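Local coordinates for sortase family protein (Streptococcus agalactiae, PDB 4D7W), which probably acts as a class C sortase, a cysteine transpeptidase that joins pilin subunits covalently during assembly of pili on the bacterial surface, at residues D10-M15 against L55-T60; N25-Y30 against L98-D103; H106-G111 against T170-T175. All blocks are in the same frame, centred on the assembly; numbering follows the deposited sequence.

Interaction 1 (D10-M15 against L55-T60); sequences DRVTHM and LAIDKT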
loop_
_atom_site.group_PDB
_atom_site.type_symbol
_atom_site.label_atom_id
_atom_site.label_comp_id
_atom_site.label_asym_id
_atom_site.label_seq_id
_atom_site.Cartn_x
_atom_site.Cartn_y
_atom_site.Cartn_z
ATOM N N ASP A 10 17.673 3.612 -7.820
ATOM C CA ASP A 10 18.784 4.420 -8.293
ATOM C C ASP A 10 18.577 5.899 -7.983
ATOM O O ASP A 10 19.515 6.611 -7.639
ATOM C CB ASP A 10 18.991 4.206 -9.800
ATOM C CG ASP A 10 19.562 2.835 -10.109
ATOM O OD1 ASP A 10 19.915 2.118 -9.146
ATOM O OD2 ASP A 10 19.683 2.480 -11.297
ATOM N N ARG A 11 17.341 6.358 -8.090
ATOM C CA ARG A 11 17.044 7.747 -7.803
ATOM C C ARG A 11 17.250 8.042 -6.320
ATOM O O ARG A 11 17.890 9.022 -5.946
ATOM C CB ARG A 11 15.621 8.070 -8.206
ATOM C CG ARG A 11 15.287 9.517 -8.098
ATOM C CD ARG A 11 15.214 10.103 -9.472
ATOM N NE ARG A 11 14.496 11.367 -9.467
ATOM C CZ ARG A 11 14.278 12.090 -10.555
ATOM N NH1 ARG A 11 14.734 11.666 -11.726
ATOM N NH2 ARG A 11 13.610 13.232 -10.471
ATOM N N VAL A 12 16.712 7.172 -5.478
ATOM C CA VAL A 12 16.867 7.327 -4.043
ATOM C C VAL A 12 18.342 7.346 -3.626
ATOM O O VAL A 12 18.703 8.046 -2.685
ATOM C CB VAL A 12 16.120 6.217 -3.282
ATOM C CG1 VAL A 12 16.355 6.331 -1.780
ATOM C CG2 VAL A 12 14.639 6.294 -3.572
ATOM N N THR A 13 19.195 6.610 -4.341
ATOM C CA THR A 13 20.613 6.552 -3.997
ATOM C C THR A 13 21.264 7.941 -3.940
ATOM O O THR A 13 22.149 8.182 -3.129
ATOM C CB THR A 13 21.391 5.672 -4.999
ATOM O OG1 THR A 13 21.005 4.303 -4.822
ATOM C CG2 THR A 13 22.875 5.786 -4.766
ATOM N N HIS A 14 20.807 8.861 -4.782
ATOM C CA HIS A 14 21.467 10.156 -4.905
ATOM C C HIS A 14 20.749 11.285 -4.181
ATOM O O HIS A 14 21.117 12.451 -4.315
ATOM C CB HIS A 14 21.630 10.494 -6.381
ATOM C CG HIS A 14 22.368 9.440 -7.139
ATOM N ND1 HIS A 14 23.692 9.142 -6.891
ATOM C CD2 HIS A 14 21.960 8.583 -8.104
ATOM C CE1 HIS A 14 24.076 8.163 -7.694
ATOM N NE2 HIS A 14 23.045 7.810 -8.442
ATOM N N MET A 15 19.733 10.938 -3.409
ATOM C CA MET A 15 19.050 11.921 -2.579
ATOM C C MET A 15 19.870 12.269 -1.344
ATOM O O MET A 15 20.395 11.380 -0.678
ATOM C CB MET A 15 17.684 11.398 -2.131
ATOM C CG MET A 15 16.657 11.292 -3.217
ATOM S SD MET A 15 15.098 10.694 -2.548
ATOM C CE MET A 15 14.928 11.747 -1.117
ATOM N N LEU A 55 5.373 11.348 -0.730
ATOM C CA LEU A 55 6.235 10.213 -1.082
ATOM C C LEU A 55 6.572 10.194 -2.576
ATOM O O LEU A 55 6.689 9.134 -3.183
ATOM C CB LEU A 55 5.569 8.887 -0.670
ATOM C CG LEU A 55 5.341 8.777 0.840
ATOM C CD1 LEU A 55 4.709 7.430 1.188
ATOM C CD2 LEU A 55 6.657 8.955 1.548
ATOM N N ALA A 56 6.703 11.372 -3.169
ATOM C CA ALA A 56 6.940 11.474 -4.600
ATOM C C ALA A 56 8.353 11.958 -4.845
ATOM O O ALA A 56 8.733 13.007 -4.325
ATOM C CB ALA A 56 5.918 12.427 -5.253
ATOM N N ILE A 57 9.142 11.202 -5.609
ATOM C CA ILE A 57 10.498 11.655 -5.944
ATOM C C ILE A 57 10.682 11.889 -7.443
ATOM O O ILE A 57 11.791 12.190 -7.894
ATOM C CB ILE A 57 11.567 10.663 -5.491
ATOM C CG1 ILE A 57 11.503 9.397 -6.345
ATOM C CG2 ILE A 57 11.421 10.351 -3.996
ATOM C CD1 ILE A 57 12.529 8.356 -5.925
ATOM N N ASP A 58 9.602 11.737 -8.206
ATOM C CA ASP A 58 9.604 12.019 -9.641
ATOM C C ASP A 58 8.158 12.105 -10.079
ATOM O O ASP A 58 7.272 12.090 -9.247
ATOM C CB ASP A 58 10.378 10.952 -10.439
ATOM C CG ASP A 58 9.864 9.522 -10.205
ATOM O OD1 ASP A 58 8.644 9.315 -10.019
ATOM O OD2 ASP A 58 10.698 8.591 -10.212
ATOM N N LYS A 59 7.908 12.173 -11.379
ATOM C CA LYS A 59 6.533 12.345 -11.842
ATOM C C LYS A 59 5.772 11.039 -12.129
ATOM O O LYS A 59 4.670 11.071 -12.680
ATOM C CB LYS A 59 6.522 13.218 -13.097
ATOM C CG LYS A 59 6.879 14.676 -12.821
ATOM C CD LYS A 59 6.362 15.584 -13.922
ATOM C CE LYS A 59 6.428 17.041 -13.499
ATOM N NZ LYS A 59 5.408 17.882 -14.201
ATOM N N THR A 60 6.344 9.903 -11.744
ATOM C CA THR A 60 5.776 8.605 -12.108
ATOM C C THR A 60 4.656 8.120 -11.180
ATOM O O THR A 60 3.916 7.217 -11.538
ATOM C CB THR A 60 6.856 7.519 -12.129
ATOM O OG1 THR A 60 7.191 7.156 -10.789
ATOM C CG2 THR A 60 8.108 8.025 -12.817
#

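Interaction 2 (N25-Y30 against L98-D103); sequences NRAKEY and LPIGGD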
loop_
_atom_site.group_PDB
_atom_site.type_symbol
_atom_site.label_atom_id
_atom_site.label_comp_id
_atom_site.label_asym_id
_atom_site.label_seq_id
_atom_site.Cartn_x
_atom_site.Cartn_y
_atom_site.Cartn_z
ATOM N N ASN A 25 9.086 13.261 6.761
ATOM C CA ASN A 25 8.380 14.126 7.713
ATOM C C ASN A 25 7.026 14.609 7.191
ATOM O O ASN A 25 6.028 14.576 7.907
ATOM C CB ASN A 25 9.251 15.335 8.090
ATOM C CG ASN A 25 10.294 14.993 9.127
ATOM O OD1 ASN A 25 10.372 13.855 9.581
ATOM N ND2 ASN A 25 11.118 15.980 9.505
ATOM N N ARG A 26 6.987 15.046 5.936
ATOM C CA ARG A 26 5.717 15.417 5.308
ATOM C C ARG A 26 4.722 14.254 5.271
ATOM O O ARG A 26 3.516 14.442 5.440
ATOM C CB ARG A 26 5.957 15.926 3.885
ATOM C CG ARG A 26 6.632 17.302 3.808
ATOM C CD ARG A 26 6.543 17.863 2.382
ATOM N NE ARG A 26 5.180 18.303 2.065
ATOM C CZ ARG A 26 4.420 17.799 1.087
ATOM N NH1 ARG A 26 4.880 16.828 0.304
ATOM N NH2 ARG A 26 3.192 18.276 0.887
ATOM N N ALA A 27 5.227 13.055 5.034
ATOM C CA ALA A 27 4.338 11.889 4.962
ATOM C C ALA A 27 3.826 11.557 6.355
ATOM O O ALA A 27 2.673 11.214 6.521
ATOM C CB ALA A 27 5.056 10.701 4.340
ATOM N N LYS A 28 4.675 11.725 7.367
ATOM C CA LYS A 28 4.241 11.509 8.742
ATOM C C LYS A 28 3.188 12.521 9.145
ATOM O O LYS A 28 2.188 12.185 9.773
ATOM C CB LYS A 28 5.428 11.572 9.694
ATOM C CG LYS A 28 6.411 10.447 9.494
ATOM C CD LYS A 28 7.450 10.476 10.600
ATOM C CE LYS A 28 8.400 9.319 10.478
ATOM N NZ LYS A 28 9.419 9.426 11.565
ATOM N N GLU A 29 3.418 13.774 8.793
ATOM C CA GLU A 29 2.451 14.810 9.087
ATOM C C GLU A 29 1.124 14.466 8.413
ATOM O O GLU A 29 0.063 14.554 9.021
ATOM C CB GLU A 29 2.962 16.165 8.614
ATOM C CG GLU A 29 2.234 17.313 9.220
ATOM C CD GLU A 29 2.492 17.430 10.709
ATOM O OE1 GLU A 29 3.441 16.783 11.214
ATOM O OE2 GLU A 29 1.746 18.173 11.374
ATOM N N TYR A 30 1.200 14.069 7.149
ATOM C CA TYR A 30 0.016 13.663 6.403
ATOM C C TYR A 30 -0.761 12.567 7.130
ATOM O O TYR A 30 -1.962 12.689 7.349
ATOM C CB TYR A 30 0.423 13.192 5.020
ATOM C CG TYR A 30 -0.731 12.804 4.116
ATOM C CD1 TYR A 30 -1.340 13.747 3.283
ATOM C CD2 TYR A 30 -1.186 11.489 4.064
ATOM C CE1 TYR A 30 -2.373 13.394 2.432
ATOM C CE2 TYR A 30 -2.222 11.120 3.218
ATOM C CZ TYR A 30 -2.813 12.079 2.403
ATOM O OH TYR A 30 -3.842 11.712 1.568
ATOM N N LEU A 98 -0.933 6.694 4.066
ATOM C CA LEU A 98 0.302 6.349 3.333
ATOM C C LEU A 98 0.938 5.101 3.943
ATOM O O LEU A 98 0.870 4.912 5.152
ATOM C CB LEU A 98 1.313 7.519 3.355
ATOM C CG LEU A 98 0.781 8.812 2.742
ATOM C CD1 LEU A 98 1.694 10.032 3.029
ATOM C CD2 LEU A 98 0.570 8.606 1.239
ATOM N N PRO A 99 1.559 4.251 3.106
ATOM C CA PRO A 99 2.115 2.964 3.545
ATOM C C PRO A 99 3.368 3.041 4.428
ATOM O O PRO A 99 4.076 2.050 4.528
ATOM C CB PRO A 99 2.437 2.257 2.217
ATOM C CG PRO A 99 2.601 3.374 1.230
ATOM C CD PRO A 99 1.572 4.382 1.639
ATOM N N ILE A 100 3.642 4.180 5.055
ATOM C CA ILE A 100 4.709 4.237 6.064
ATOM C C ILE A 100 4.136 4.020 7.472
ATOM O O ILE A 100 4.845 4.121 8.470
ATOM C CB ILE A 100 5.452 5.566 6.024
ATOM C CG1 ILE A 100 4.474 6.726 6.263
ATOM C CG2 ILE A 100 6.164 5.722 4.687
ATOM C CD1 ILE A 100 5.142 8.006 6.764
ATOM N N GLY A 101 2.841 3.742 7.558
ATOM C CA GLY A 101 2.223 3.501 8.852
ATOM C C GLY A 101 2.313 4.690 9.789
ATOM O O GLY A 101 2.340 5.842 9.340
ATOM N N GLY A 102 2.393 4.400 11.089
ATOM C CA GLY A 102 2.327 5.406 12.134
ATOM C C GLY A 102 1.165 5.033 13.039
ATOM O O GLY A 102 0.365 4.178 12.694
ATOM N N ASP A 103 1.070 5.660 14.198
ATOM C CA ASP A 103 -0.047 5.412 15.095
ATOM C C ASP A 103 -1.385 5.807 14.451
ATOM O O ASP A 103 -1.475 6.841 13.774
ATOM C CB ASP A 103 0.161 6.182 16.398
ATOM C CG ASP A 103 -1.036 6.102 17.321
ATOM O OD1 ASP A 103 -1.161 5.084 18.039
ATOM O OD2 ASP A 103 -1.849 7.056 17.332
#

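Interaction 3 (H106-G111 against T170-T175); sequences HSILSG and TLVTCT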
loop_
_atom_site.group_PDB
_atom_site.type_symbol
_atom_site.label_atom_id
_atom_site.label_comp_id
_atom_site.label_asym_id
_atom_site.label_seq_id
_atom_site.Cartn_x
_atom_site.Cartn_y
_atom_site.Cartn_z
ATOM N N HIS A 106 -4.190 3.279 8.655
ATOM C CA HIS A 106 -4.576 2.061 7.960
ATOM C C HIS A 106 -4.375 2.326 6.484
ATOM O O HIS A 106 -5.088 3.119 5.882
ATOM C CB HIS A 106 -6.026 1.657 8.267
ATOM C CG HIS A 106 -6.393 0.294 7.744
ATOM N ND1 HIS A 106 -7.582 -0.331 8.056
ATOM C CD2 HIS A 106 -5.722 -0.558 6.930
ATOM C CE1 HIS A 106 -7.633 -1.507 7.448
ATOM N NE2 HIS A 106 -6.521 -1.665 6.751
ATOM N N SER A 107 -3.337 1.706 5.942
ATOM C CA SER A 107 -2.992 1.824 4.541
ATOM C C SER A 107 -3.607 0.652 3.775
ATOM O O SER A 107 -3.560 -0.488 4.242
ATOM C CB SER A 107 -1.469 1.829 4.380
ATOM O OG SER A 107 -1.105 2.175 3.057
ATOM N N ILE A 108 -4.163 0.924 2.601
ATOM C CA ILE A 108 -4.781 -0.123 1.789
ATOM C C ILE A 108 -4.143 -0.184 0.404
ATOM O O ILE A 108 -4.092 0.827 -0.303
ATOM C CB ILE A 108 -6.280 0.101 1.637
ATOM C CG1 ILE A 108 -6.956 0.093 3.005
ATOM C CG2 ILE A 108 -6.913 -0.999 0.751
ATOM C CD1 ILE A 108 -8.394 0.599 2.986
ATOM N N LEU A 109 -3.665 -1.372 0.038
ATOM C CA LEU A 109 -2.976 -1.618 -1.217
ATOM C C LEU A 109 -3.778 -2.613 -2.052
ATOM O O LEU A 109 -4.185 -3.659 -1.551
ATOM C CB LEU A 109 -1.585 -2.170 -0.957
ATOM C CG LEU A 109 -0.700 -1.326 -0.045
ATOM C CD1 LEU A 109 0.691 -1.931 0.014
ATOM C CD2 LEU A 109 -0.673 0.106 -0.546
ATOM N N SER A 110 -3.979 -2.294 -3.325
ATOM C CA SER A 110 -4.872 -3.070 -4.194
ATOM C C SER A 110 -4.157 -3.580 -5.448
ATOM O O SER A 110 -3.316 -2.888 -6.036
ATOM C CB SER A 110 -6.072 -2.207 -4.578
ATOM O OG SER A 110 -6.992 -2.911 -5.392
ATOM N N GLY A 111 -4.492 -4.800 -5.864
ATOM C CA GLY A 111 -3.874 -5.366 -7.043
ATOM C C GLY A 111 -4.812 -6.382 -7.672
ATOM O O GLY A 111 -5.526 -7.110 -6.958
ATOM N N THR A 170 -3.711 -3.306 4.758
ATOM C CA THR A 170 -4.511 -4.383 4.161
ATOM C C THR A 170 -4.179 -4.523 2.688
ATOM O O THR A 170 -4.061 -3.523 1.974
ATOM C CB THR A 170 -6.019 -4.120 4.330
ATOM O OG1 THR A 170 -6.342 -4.151 5.716
ATOM C CG2 THR A 170 -6.876 -5.183 3.602
ATOM N N LEU A 171 -4.006 -5.767 2.244
ATOM C CA LEU A 171 -3.808 -6.060 0.841
ATOM C C LEU A 171 -5.130 -6.616 0.296
ATOM O O LEU A 171 -5.714 -7.527 0.879
ATOM C CB LEU A 171 -2.647 -7.048 0.643
ATOM C CG LEU A 171 -1.332 -6.727 1.370
ATOM C CD1 LEU A 171 -0.302 -7.793 1.066
ATOM C CD2 LEU A 171 -0.790 -5.295 1.033
ATOM N N VAL A 172 -5.599 -6.034 -0.802
ATOM C CA VAL A 172 -6.919 -6.296 -1.336
ATOM C C VAL A 172 -6.824 -6.832 -2.752
ATOM O O VAL A 172 -6.098 -6.282 -3.584
ATOM C CB VAL A 172 -7.781 -5.015 -1.364
ATOM C CG1 VAL A 172 -9.187 -5.328 -1.900
ATOM C CG2 VAL A 172 -7.846 -4.382 0.033
ATOM N N THR A 173 -7.563 -7.897 -3.041
ATOM C CA THR A 173 -7.671 -8.357 -4.412
ATOM C C THR A 173 -9.058 -8.959 -4.610
ATOM O O THR A 173 -9.844 -9.018 -3.666
ATOM C CB THR A 173 -6.578 -9.385 -4.769
ATOM O OG1 THR A 173 -6.604 -9.628 -6.180
ATOM C CG2 THR A 173 -6.772 -10.704 -4.003
ATOM N N CYS A 174 -9.365 -9.367 -5.838
ATOM C CA CYS A 174 -10.666 -9.976 -6.161
ATOM C C CYS A 174 -10.692 -11.473 -5.876
ATOM O O CYS A 174 -9.656 -12.133 -5.890
ATOM C CB CYS A 174 -11.027 -9.746 -7.637
ATOM S SG CYS A 174 -11.357 -8.030 -8.079
ATOM N N THR A 175 -11.882 -12.011 -5.643
ATOM C CA THR A 175 -12.020 -13.442 -5.351
ATOM C C THR A 175 -13.472 -13.858 -5.561
ATOM O O THR A 175 -14.365 -13.009 -5.520
ATOM C CB THR A 175 -11.561 -13.764 -3.901
ATOM O OG1 THR A 175 -11.054 -15.095 -3.829
ATOM C CG2 THR A 175 -12.690 -13.580 -2.901
#

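Interaction 1 (D10-M15 against L55-T60)
Ile57 is the centre of this surface contact. Its CD1 methyl wedges between two residues of one helical turn, 3.7 Å from Arg11 CG and 3.8 Å from Val12 CG2. Its other branch serves a third partner: Ile57 CG2 lies 4.0 Å from Met15 SD. The Ile57 side chain crosses those of Val12 and Met15 at about a right angle, whereas it slides past the Arg11 side chain, the two pointing opposite ways.

Arg11 leaves the helix with CG anti to the backbone N (chi1 -173°) and bends at chi2. This carries the guanidinium past the isoleucine to its backbone carbonyl. Arg11 NE approaches Ile57 O at 3.2 Å, and Arg11 NH2 approaches the same oxygen at 3.3 Å. Both hydrogen bonds are weak and well bent, at 129° and 127°. The CB of Asp58 lies over one guanidinium face, toward its rim, but the carboxylate makes no salt bridge with Arg11. It instead closes an Asx turn: Asp58 OD1 accepts from Thr60 N at 2.9 Å and from Thr60 OG1 at 2.7 Å, both arriving from the same face.

The contact ties the end of helix 3-13 to the loop between helix 45-52 and strand 62-68. Helix 17-31 adjoins it, with Tyr20 and Ile23 against Met15, and Leu138 touches Ile57.

Interaction 2 (N25-Y30 against L98-D103)
Leu98 meets Tyr30 and Ala27 in the dense part of this contact. Its CD1 methyl lies 3.4 Å from Tyr30 CD2 and 3.7 Å from Ala27 CB. Leu98 CG also nears the ring, 3.6 Å from Tyr30 CD2, and the two side chains cross at about a right angle. Tyr30 swings its ring away from the backbone N (chi1 -177°), and Leu98 CD1 meets it obliquely. Ile100 CD1 reaches the same alanine methyl, 3.6 Å from Ala27 CB. One methyl thus takes the tips of two branched side chains.

The packing thins toward Lys28. Ile100 CD1 still lies against Lys28 N, and it is 3.9 Å from Lys28 CG. Beyond CG the lysine chain runs extended on the exposed side.

Just past the helical segment, Asn31 binds Leu98 N through OD1 and Gly101 O through ND2. Helix 45-52 adds Tyr51, which touches both Tyr30 and Leu98. Direct contact between 25-30 and 98-103 is therefore wholly apolar, so the fit depends on methyl and ring shape, while polar bonds to the loop backbone come from outside the two segments, among them those of Asn31 and Asp167.

Interaction 3 (H106-G111 against T170-T175)
His106 NE2 and Thr170 OG1 share a hydrogen bond of 2.7 Å. The hydroxyl sits at the ring edge, near its plane. The histidine's other nitrogen, ND1, is bonded to Gln161 O, so both ring nitrogens are bonded. A bound 1,2-ethanediol, probably from the crystallisation liquor, lies about 4 Å from this side chain.

From here the two strands run parallel, their axes 30° apart. Thr170 N donates to Ser107 O. Leu109 N then donates to Thr170 O at 2.9 Å in an almost straight bond (176°), and Leu109 O accepts from Val172 N. Gly111 N reaches Val172 O at 3.2 Å. At the far end a side chain takes over: Thr173 OG1 donates to Gly111 O at 2.8 Å, since its hydroxyl stands anti to the backbone nitrogen (chi1 -171°).

This parallel pair belongs to the sortase beta-barrel. Residues 170-174 read Thr-Leu-Val-Thr-Cys, which fits the TLXTC signature of sortases; its cysteine is the nucleophile in that family. Cys174 touches Arg183 of strand 182-191.

Leu109 and Leu171 lie side by side on one face of the sheet, with Leu109 CB 3.8 Å from Leu171 CD2, and both meet Ile66 of strand 62-68. On the opposite face Ile108 CG2 packs 3.6 Å from Val172 CG2, and Leu185 touches the valine.

Overall arrangement
The three contacts run from the N-terminal helices into the barrel. Interactions 1 and 2 have centres about 17 Å apart and meet through Leu55: its CD2 is 3.7 Å from Ala27 CB, its CD1 4.0 Å from Leu98 CB. Their segments alternate along the chain: each of the helices 3-13 and 17-31 packs on a later loop. Interaction 2 touches interaction 3 where Pro99 CA packs 3.4 Å from Ser107 OG, a hydroxyl hydrogen-bonded to Ser97 O; their centres are about 18 Å apart. Interactions 1 and 3 do not touch: their nearest atoms are about 8 Å apart. Segment 170-175 carries the probable active-site cysteine, Cys174, whose side chain does not join interaction 3.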